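Long-range contact in UDP-L-Rhamnose Synthase (Acanthamoeba polyphaga mimivirus, PDB 7JID), which binds NADP and a UDP-linked 6-deoxysugar and, as a UDP-L-rhamnose synthase, probably carries out the last, NADPH-dependent steps toward UDP-L-rhamnose: residues A[123-134]-A[256-266]. Numbering follows the deposited sequence. Where two conformers were deposited one is given.
Sequences EKGFTENDKPNF and DRSNNLLNTDK. With AWU ([[(2~{R},3~{S},4~{R},5~{R})-5-[2,4-bis(oxidanylidene)pyrimidin-1-yl]-3,4-bis(oxidanyl)oxolan-2-yl]methoxy-oxidanyl-phosphoryl] [(2~{R},3~{R},4~{R},5~{R},6~{S})-6-methyl-3,4,5-tris(oxidanyl)oxan-2-yl] hydrogen phosphate), chain C.
One face of the F134 ring rests on S258, whose CA lies 3.8 Å from the ring centroid and 15° off its normal, a CH-pi contact; the main chain of D256 meets the rim near the ring plane. With F134 CG anti to its own backbone N (chi1 178°), the phenyl reaches across to the 256-258 backbone. The F126 ring takes the carbonyl of L261 at its edge, CD2 to O 3.4 Å, while CB of N260 comes in obliquely. The R257 guanidinium presents its edge to the UDP-sugar: NE and NH2 both grip the diphosphate oxygen O1A, the latter at 2.8 Å, and D71 forms a salt bridge with NH1. The main chains join in a single beta bridge between F126 and L262: F126 N donates to L261 O (3.0 Å, 162°), and N263 N to F126 O (2.7 Å). G125 packs tightly beside it, its CA 3.3 Å from L261 O. N263 CB lies against the carbonyl of K124, and its OD1 accepts from D265 N, an Asx turn just ahead of helix 265-270. One water links G125 O to N263 ND2; a second accepts from K266 N and lies close to E128 OE1 and N263 O. The side chains of E128 and K266 cross, E128 OE2 3.6 Å from K266 CB; E128 OE2 is hydrogen-bonded to N215 N and K266 NZ to T213 O. Thus the loop between strand 103-109 of the Rossmann-type sheet and helix 138-150 joins the chain running from helix 246-252, past the UDP-sugar, to helix 265-270, beside strand 212-215, outermost within this chain.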
ATOM      1  N   GLU A 123     -15.019  20.668  18.843  1.00 17.39           N
ATOM      2  CA  GLU A 123     -14.084  19.763  18.115  1.00 17.52           C
ATOM      3  C   GLU A 123     -12.809  19.609  18.945  1.00 17.00           C
ATOM      4  O   GLU A 123     -12.216  20.638  19.309  1.00 17.59           O
ATOM      5  CB  GLU A 123     -13.775  20.327  16.741  1.00 18.11           C
ATOM      6  CG  GLU A 123     -14.928  20.197  15.756  1.00 20.03           C
ATOM      7  CD  GLU A 123     -14.600  20.677  14.360  1.00 22.43           C
ATOM      8  OE1 GLU A 123     -13.751  21.555  14.220  1.00 21.17           O
ATOM      9  OE2 GLU A 123     -15.233  20.199  13.405  1.00 28.74           O
ATOM     10  N   LYS A 124     -12.510  18.384  19.338  1.00 13.98           N
ATOM     11  CA  LYS A 124     -11.380  18.084  20.262  1.00 15.15           C
ATOM     12  C   LYS A 124     -10.213  17.433  19.514  1.00 12.82           C
ATOM     13  O   LYS A 124      -9.229  17.128  20.170  1.00 13.44           O
ATOM     14  CB  LYS A 124     -11.848  17.189  21.409  1.00 18.86           C
ATOM     15  CG  LYS A 124     -12.813  17.838  22.398  1.00 24.38           C
ATOM     16  CD  LYS A 124     -12.815  19.341  22.360  1.00 28.10           C
ATOM     17  CE  LYS A 124     -13.746  19.998  23.360  1.00 33.82           C
ATOM     18  NZ  LYS A 124     -12.960  20.690  24.403  1.00 36.95           N
ATOM     19  N   GLY A 125     -10.299  17.259  18.195  1.00 11.62           N
ATOM     20  CA  GLY A 125      -9.160  16.769  17.393  1.00 11.88           C
ATOM     21  C   GLY A 125      -9.329  15.321  16.969  1.00 11.08           C
ATOM     22  O   GLY A 125     -10.135  14.575  17.604  1.00 11.07           O
ATOM     23  N   PHE A 126      -8.561  14.878  15.978  1.00 11.36           N
ATOM     24  CA  PHE A 126      -8.628  13.495  15.482  1.00 10.47           C
ATOM     25  C   PHE A 126      -8.053  12.579  16.555  1.00 10.95           C
ATOM     26  O   PHE A 126      -7.032  12.923  17.201  1.00 10.31           O
ATOM     27  CB  PHE A 126      -7.918  13.371  14.132  1.00 10.36           C
ATOM     28  CG  PHE A 126      -8.680  14.117  13.072  1.00 10.66           C
ATOM     29  CD1 PHE A 126      -9.746  13.503  12.420  1.00 10.63           C
ATOM     30  CD2 PHE A 126      -8.363  15.422  12.750  1.00 10.59           C
ATOM     31  CE1 PHE A 126     -10.465  14.211  11.475  1.00 10.83           C
ATOM     32  CE2 PHE A 126      -9.076  16.114  11.789  1.00 10.94           C
ATOM     33  CZ  PHE A 126     -10.117  15.490  11.134  1.00 12.02           C
ATOM     34  N   THR A 127      -8.744  11.458  16.764  1.00 10.35           N
ATOM     35  CA  THR A 127      -8.338  10.439  17.740  1.00 10.42           C
ATOM     36  C   THR A 127      -7.510   9.327  17.088  1.00  9.91           C
ATOM     37  O   THR A 127      -7.474   9.176  15.839  1.00 10.48           O
ATOM     38  CB  THR A 127      -9.558   9.883  18.482  1.00 11.22           C
ATOM     39  OG1 THR A 127     -10.215   9.074  17.510  1.00 12.44           O
ATOM     40  CG2 THR A 127     -10.409  10.997  19.059  1.00 13.26           C
ATOM     41  N   GLU A 128      -6.976   8.462  17.947  1.00 10.58           N
ATOM     42  CA  GLU A 128      -6.179   7.300  17.531  1.00 11.11           C
ATOM     43  C   GLU A 128      -7.058   6.368  16.705  1.00 11.52           C
ATOM     44  O   GLU A 128      -6.553   5.771  15.728  1.00 13.57           O
ATOM     45  CB  GLU A 128      -5.564   6.596  18.730  1.00 11.07           C
ATOM     46  CG  GLU A 128      -4.425   7.383  19.300  1.00 11.05           C
ATOM     47  CD  GLU A 128      -4.736   8.578  20.197  1.00 10.98           C
ATOM     48  OE1 GLU A 128      -5.925   8.703  20.618  1.00 11.22           O
ATOM     49  OE2 GLU A 128      -3.805   9.273  20.585  1.00 12.21           O
ATOM     50  N   ASN A 129      -8.339   6.268  17.052  1.00 12.89           N
ATOM     51  CA  ASN A 129      -9.279   5.360  16.348  1.00 15.85           C
ATOM     52  C   ASN A 129      -9.789   5.930  15.020  1.00 14.28           C
ATOM     53  O   ASN A 129     -10.304   5.139  14.215  1.00 16.46           O
ATOM     54  CB  ASN A 129     -10.452   5.005  17.259  1.00 20.46           C
ATOM     55  CG  ASN A 129     -11.390   3.992  16.649  1.00 26.64           C
ATOM     56  OD1 ASN A 129     -11.002   2.846  16.429  1.00 30.34           O
ATOM     57  ND2 ASN A 129     -12.635   4.397  16.427  1.00 34.23           N
ATOM     58  N   ASP A 130      -9.638   7.230  14.775  1.00 12.14           N
ATOM     59  CA  ASP A 130     -10.196   7.929  13.607  1.00 13.15           C
ATOM     60  C   ASP A 130      -9.496   7.427  12.333  1.00 13.77           C
ATOM     61  O   ASP A 130      -8.263   7.157  12.356  1.00 11.33           O
ATOM     62  CB  ASP A 130     -10.064   9.445  13.732  1.00 13.87           C
ATOM     63  CG  ASP A 130     -11.187  10.100  14.497  1.00 14.47           C
ATOM     64  OD1 ASP A 130     -12.324   9.519  14.576  1.00 15.29           O
ATOM     65  OD2 ASP A 130     -10.934  11.172  15.027  1.00 12.41           O
ATOM     66  N   LYS A 131     -10.273   7.278  11.280  1.00 14.31           N
ATOM     67  CA  LYS A 131      -9.746   6.882   9.954  0.50 15.04           C
ATOM     68  C   LYS A 131      -9.187   8.121   9.267  1.00 12.82           C
ATOM     69  O   LYS A 131      -9.663   9.218   9.468  1.00 12.71           O
ATOM     70  CB  LYS A 131     -10.848   6.298   9.068  0.50 18.15           C
ATOM     71  CG  LYS A 131     -11.753   5.296   9.757  0.50 21.04           C
ATOM     72  CD  LYS A 131     -11.015   4.185  10.442  0.50 23.27           C
ATOM     73  CE  LYS A 131     -11.913   2.988  10.670  0.50 24.86           C
ATOM     74  NZ  LYS A 131     -12.231   2.306   9.396  0.50 26.43           N
ATOM     75  N   PRO A 132      -8.200   7.970   8.371  1.00 11.57           N
ATOM     76  CA  PRO A 132      -7.734   9.096   7.560  1.00 10.69           C
ATOM     77  C   PRO A 132      -8.871   9.809   6.819  1.00 11.48           C
ATOM     78  O   PRO A 132      -9.806   9.136   6.374  1.00 11.92           O
ATOM     79  CB  PRO A 132      -6.795   8.422   6.559  1.00 10.87           C
ATOM     80  CG  PRO A 132      -6.277   7.212   7.303  1.00 11.36           C
ATOM     81  CD  PRO A 132      -7.488   6.715   8.072  1.00 11.90           C
ATOM     82  N   ASN A 133      -8.783  11.125   6.743  1.00 10.47           N
ATOM     83  CA  ASN A 133      -9.720  11.927   5.934  1.00 10.72           C
ATOM     84  C   ASN A 133      -8.968  12.949   5.109  1.00 10.54           C
ATOM     85  O   ASN A 133      -9.615  13.830   4.536  1.00 12.72           O
ATOM     86  CB  ASN A 133     -10.796  12.575   6.798  1.00 12.02           C
ATOM     87  CG  ASN A 133     -10.313  13.828   7.487  1.00 11.97           C
ATOM     88  OD1 ASN A 133      -9.122  13.954   7.797  1.00 10.94           O
ATOM     89  ND2 ASN A 133     -11.208  14.781   7.650  1.00 12.92           N
ATOM     90  N   PHE A 134      -7.645  12.887   5.038  1.00  8.84           N
ATOM     91  CA  PHE A 134      -6.843  13.762   4.152  1.00  9.36           C
ATOM     92  C   PHE A 134      -6.145  12.920   3.081  1.00  9.83           C
ATOM     93  O   PHE A 134      -5.382  12.003   3.442  1.00 10.11           O
ATOM     94  CB  PHE A 134      -5.851  14.632   4.927  1.00  9.85           C
ATOM     95  CG  PHE A 134      -4.997  15.475   4.034  1.00  8.64           C
ATOM     96  CD1 PHE A 134      -5.507  16.581   3.350  1.00  9.25           C
ATOM     97  CD2 PHE A 134      -3.685  15.141   3.808  1.00  9.02           C
ATOM     98  CE1 PHE A 134      -4.704  17.301   2.482  1.00  8.51           C
ATOM     99  CE2 PHE A 134      -2.869  15.885   2.974  1.00  8.72           C
ATOM    100  CZ  PHE A 134      -3.371  16.979   2.317  1.00  8.73           C
ATOM    101  N   ASP A 256      -0.917  19.070  -2.043  1.00 10.98           N
ATOM    102  CA  ASP A 256      -1.433  19.806  -0.870  1.00 10.39           C
ATOM    103  C   ASP A 256      -0.731  19.325   0.410  1.00 10.71           C
ATOM    104  O   ASP A 256       0.219  18.516   0.333  1.00  9.66           O
ATOM    105  CB  ASP A 256      -2.932  19.566  -0.738  1.00 10.71           C
ATOM    106  CG  ASP A 256      -3.728  20.643  -0.017  1.00 12.31           C
ATOM    107  OD1 ASP A 256      -3.116  21.613   0.523  1.00 11.08           O
ATOM    108  OD2 ASP A 256      -4.974  20.523   0.002  1.00 14.78           O
ATOM    109  N   ARG A 257      -1.081  19.970   1.518  1.00 10.06           N
ATOM    110  CA  ARG A 257      -0.476  19.705   2.855  1.00 10.83           C
ATOM    111  C   ARG A 257      -1.601  19.489   3.867  1.00  9.93           C
ATOM    112  O   ARG A 257      -2.683  20.115   3.813  1.00 12.30           O
ATOM    113  CB  ARG A 257       0.497  20.791   3.308  1.00 11.12           C
ATOM    114  CG  ARG A 257       1.733  20.996   2.446  1.00 12.34           C
ATOM    115  CD  ARG A 257       2.585  19.765   2.385  1.00 12.93           C
ATOM    116  NE  ARG A 257       3.863  19.994   1.733  1.00 13.85           N
ATOM    117  CZ  ARG A 257       4.129  19.746   0.459  1.00 13.34           C
ATOM    118  NH1 ARG A 257       3.195  19.317  -0.369  1.00 12.24           N
ATOM    119  NH2 ARG A 257       5.370  19.923   0.036  1.00 12.17           N
ATOM    120  N   SER A 258      -1.364  18.538   4.762  1.00  9.25           N
ATOM    121  CA  SER A 258      -2.279  18.180   5.861  1.00 10.58           C
ATOM    122  C   SER A 258      -2.267  19.305   6.917  1.00  9.36           C
ATOM    123  O   SER A 258      -1.174  19.775   7.301  1.00 10.27           O
ATOM    124  CB  SER A 258      -1.797  16.922   6.501  1.00  9.56           C
ATOM    125  OG  SER A 258      -2.528  16.606   7.665  1.00 12.50           O
ATOM    126  N   ASN A 259      -3.437  19.701   7.383  1.00  9.06           N
ATOM    127  CA  ASN A 259      -3.577  20.687   8.486  1.00  8.98           C
ATOM    128  C   ASN A 259      -4.595  20.133   9.462  1.00  8.73           C
ATOM    129  O   ASN A 259      -5.745  19.925   9.016  1.00  8.92           O
ATOM    130  CB  ASN A 259      -4.020  22.066   7.978  1.00  9.74           C
ATOM    131  CG  ASN A 259      -2.947  22.700   7.135  1.00  9.76           C
ATOM    132  OD1 ASN A 259      -1.996  23.252   7.641  1.00 10.92           O
ATOM    133  ND2 ASN A 259      -3.098  22.610   5.817  1.00 11.04           N
ATOM    134  N   ASN A 260      -4.257  19.973  10.745  1.00  7.95           N
ATOM    135  CA  ASN A 260      -5.208  19.345  11.690  1.00  7.86           C
ATOM    136  C   ASN A 260      -4.796  19.663  13.134  1.00  8.33           C
ATOM    137  O   ASN A 260      -3.670  20.107  13.375  1.00  7.26           O
ATOM    138  CB  ASN A 260      -5.348  17.857  11.392  1.00  7.06           C
ATOM    139  CG  ASN A 260      -4.105  17.061  11.745  1.00  6.97           C
ATOM    140  OD1 ASN A 260      -3.644  17.155  12.869  1.00  7.67           O
ATOM    141  ND2 ASN A 260      -3.654  16.266  10.791  1.00  7.24           N
ATOM    142  N   LEU A 261      -5.727  19.379  14.024  1.00  8.28           N
ATOM    143  CA  LEU A 261      -5.499  19.093  15.458  1.00  9.08           C
ATOM    144  C   LEU A 261      -5.591  17.599  15.689  1.00  8.62           C
ATOM    145  O   LEU A 261      -6.627  16.994  15.275  1.00  8.98           O
ATOM    146  CB  LEU A 261      -6.578  19.787  16.291  1.00  9.47           C
ATOM    147  CG  LEU A 261      -6.644  19.422  17.779  1.00 10.23           C
ATOM    148  CD1 LEU A 261      -5.405  19.895  18.514  1.00 10.00           C
ATOM    149  CD2 LEU A 261      -7.900  20.004  18.434  1.00 10.48           C
ATOM    150  N   LEU A 262      -4.602  17.043  16.373  1.00  8.51           N
ATOM    151  CA  LEU A 262      -4.704  15.689  16.962  1.00  9.50           C
ATOM    152  C   LEU A 262      -5.138  15.805  18.414  1.00 10.12           C
ATOM    153  O   LEU A 262      -4.594  16.625  19.159  1.00  9.24           O
ATOM    154  CB  LEU A 262      -3.372  14.940  16.871  1.00  9.78           C
ATOM    155  CG  LEU A 262      -2.772  14.773  15.478  1.00  9.26           C
ATOM    156  CD1 LEU A 262      -1.383  14.123  15.649  1.00  9.32           C
ATOM    157  CD2 LEU A 262      -3.697  14.030  14.540  1.00  9.42           C
ATOM    158  N   ASN A 263      -6.128  14.988  18.775  1.00 10.07           N
ATOM    159  CA  ASN A 263      -6.494  14.806  20.192  1.00 10.44           C
ATOM    160  C   ASN A 263      -5.383  14.015  20.884  1.00 10.29           C
ATOM    161  O   ASN A 263      -5.127  12.880  20.426  1.00 10.19           O
ATOM    162  CB  ASN A 263      -7.843  14.117  20.281  1.00 11.82           C
ATOM    163  CG  ASN A 263      -8.340  13.967  21.694  1.00 13.29           C
ATOM    164  OD1 ASN A 263      -7.588  13.648  22.593  1.00 12.51           O
ATOM    165  ND2 ASN A 263      -9.658  14.018  21.863  1.00 16.51           N
ATOM    166  N   THR A 264      -4.742  14.612  21.879  1.00  9.95           N
ATOM    167  CA  THR A 264      -3.631  13.913  22.564  1.00 10.06           C
ATOM    168  C   THR A 264      -4.031  13.469  23.968  1.00 10.44           C
ATOM    169  O   THR A 264      -3.143  13.274  24.742  1.00 10.23           O
ATOM    170  CB  THR A 264      -2.372  14.760  22.552  1.00 10.62           C
ATOM    171  OG1 THR A 264      -2.632  16.006  23.182  1.00 10.47           O
ATOM    172  CG2 THR A 264      -1.826  14.934  21.155  1.00 11.12           C
ATOM    173  N   ASP A 265      -5.306  13.308  24.266  1.00 10.88           N
ATOM    174  CA  ASP A 265      -5.723  12.842  25.609  1.00 11.35           C
ATOM    175  C   ASP A 265      -5.067  11.505  25.933  1.00 11.33           C
ATOM    176  O   ASP A 265      -4.690  11.272  27.105  1.00 11.88           O
ATOM    177  CB  ASP A 265      -7.241  12.814  25.709  1.00 12.78           C
ATOM    178  CG  ASP A 265      -7.908  14.183  25.647  1.00 14.56           C
ATOM    179  OD1 ASP A 265      -7.190  15.213  25.702  1.00 15.82           O
ATOM    180  OD2 ASP A 265      -9.136  14.198  25.577  1.00 18.32           O
ATOM    181  N   LYS A 266      -4.951  10.628  24.951  1.00  9.84           N
ATOM    182  CA  LYS A 266      -4.402   9.289  25.233  1.00 11.00           C
ATOM    183  C   LYS A 266      -2.960   9.428  25.729  1.00 11.54           C
ATOM    184  O   LYS A 266      -2.628   8.814  26.740  1.00 14.45           O
ATOM    185  CB  LYS A 266      -4.495   8.372  24.017  1.00 10.35           C
ATOM    186  CG  LYS A 266      -4.088   6.934  24.320  1.00 10.81           C
ATOM    187  CD  LYS A 266      -4.130   6.087  23.091  1.00 11.41           C
ATOM    188  CE  LYS A 266      -3.802   4.637  23.368  1.00 11.46           C
ATOM    189  NZ  LYS A 266      -3.872   3.789  22.162  1.00 12.08           N
TER
HETATM  190  PA  AWU C 301       7.018  21.131   3.708  1.00 15.89           P
HETATM  191  O1A AWU C 301       6.555  20.994   2.307  1.00 17.34           O
HETATM  192  O2A AWU C 301       8.382  21.751   3.960  1.00 14.81           O
HETATM  193  O3A AWU C 301       7.212  19.766   4.576  1.00 17.99           O
HETATM  194  PB  AWU C 301       6.469  18.316   4.321  1.00 16.57           P
HETATM  195  O1B AWU C 301       4.929  18.386   4.182  1.00 16.78           O
HETATM  196  O2B AWU C 301       7.278  17.552   3.249  1.00 15.79           O
HETATM  197  O3B AWU C 301       6.743  17.702   5.772  1.00 17.14           O
HETATM  198  C5' AWU C 301       6.566  14.253   6.875  1.00 18.49           C
HETATM  199  O5' AWU C 301       7.052  15.527   6.498  1.00 18.08           O
HETATM  200  C4' AWU C 301       5.848  14.356   8.209  1.00 17.75           C
HETATM  201  O4' AWU C 301       5.185  13.120   8.556  1.00 16.12           O
HETATM  202  C3' AWU C 301       4.818  15.434   8.117  1.00 17.39           C
HETATM  203  O3' AWU C 301       4.375  15.715   9.419  1.00 16.18           O
HETATM  204  C2' AWU C 301       5.374  16.753   7.591  1.00 17.24           C
HETATM  205  C1' AWU C 301       6.175  16.568   6.379  1.00 17.34           C
HETATM  206  N1  AWU C 301       4.984  25.905   3.555  1.00 10.49           N
HETATM  207  C2  AWU C 301       4.866  27.279   3.431  1.00 12.07           C
HETATM  208  O2  AWU C 301       4.377  27.949   4.364  1.00 10.67           O
HETATM  209  N3  AWU C 301       5.420  27.883   2.333  1.00 12.38           N
HETATM  210  C4  AWU C 301       5.941  27.165   1.302  1.00 12.62           C
HETATM  211  O4  AWU C 301       6.461  27.813   0.321  1.00 12.85           O
HETATM  212  C5  AWU C 301       6.077  25.783   1.438  1.00 11.84           C
HETATM  213  C6  AWU C 301       5.497  25.139   2.527  1.00 10.62           C
HETATM  214  C1C AWU C 301       4.417  25.205   4.743  1.00 10.03           C
HETATM  215  C2C AWU C 301       3.529  23.991   4.467  1.00  9.18           C
HETATM  216  C3C AWU C 301       3.734  23.152   5.754  1.00  9.87           C
HETATM  217  C4C AWU C 301       5.147  23.492   6.103  1.00  9.67           C
HETATM  218  C5C AWU C 301       6.161  22.397   5.849  1.00 11.23           C
HETATM  219  C6' AWU C 301       7.812  13.372   6.944  1.00 19.05           C
HETATM  220  O2' AWU C 301       6.296  17.240   8.543  1.00 17.77           O
HETATM  221  O2C AWU C 301       2.199  24.426   4.338  1.00  9.58           O
HETATM  222  O3C AWU C 301       2.928  23.644   6.810  1.00  8.38           O
HETATM  223  O4C AWU C 301       5.559  24.596   5.308  1.00 10.30           O
HETATM  224  O5C AWU C 301       5.940  21.946   4.493  1.00 13.81           O
HETATM  225  O   HOH W   1     -11.788  14.394  19.711  1.00 22.59           O
HETATM  226  O   HOH W   2      -6.164  10.837  22.319  1.00 11.50           O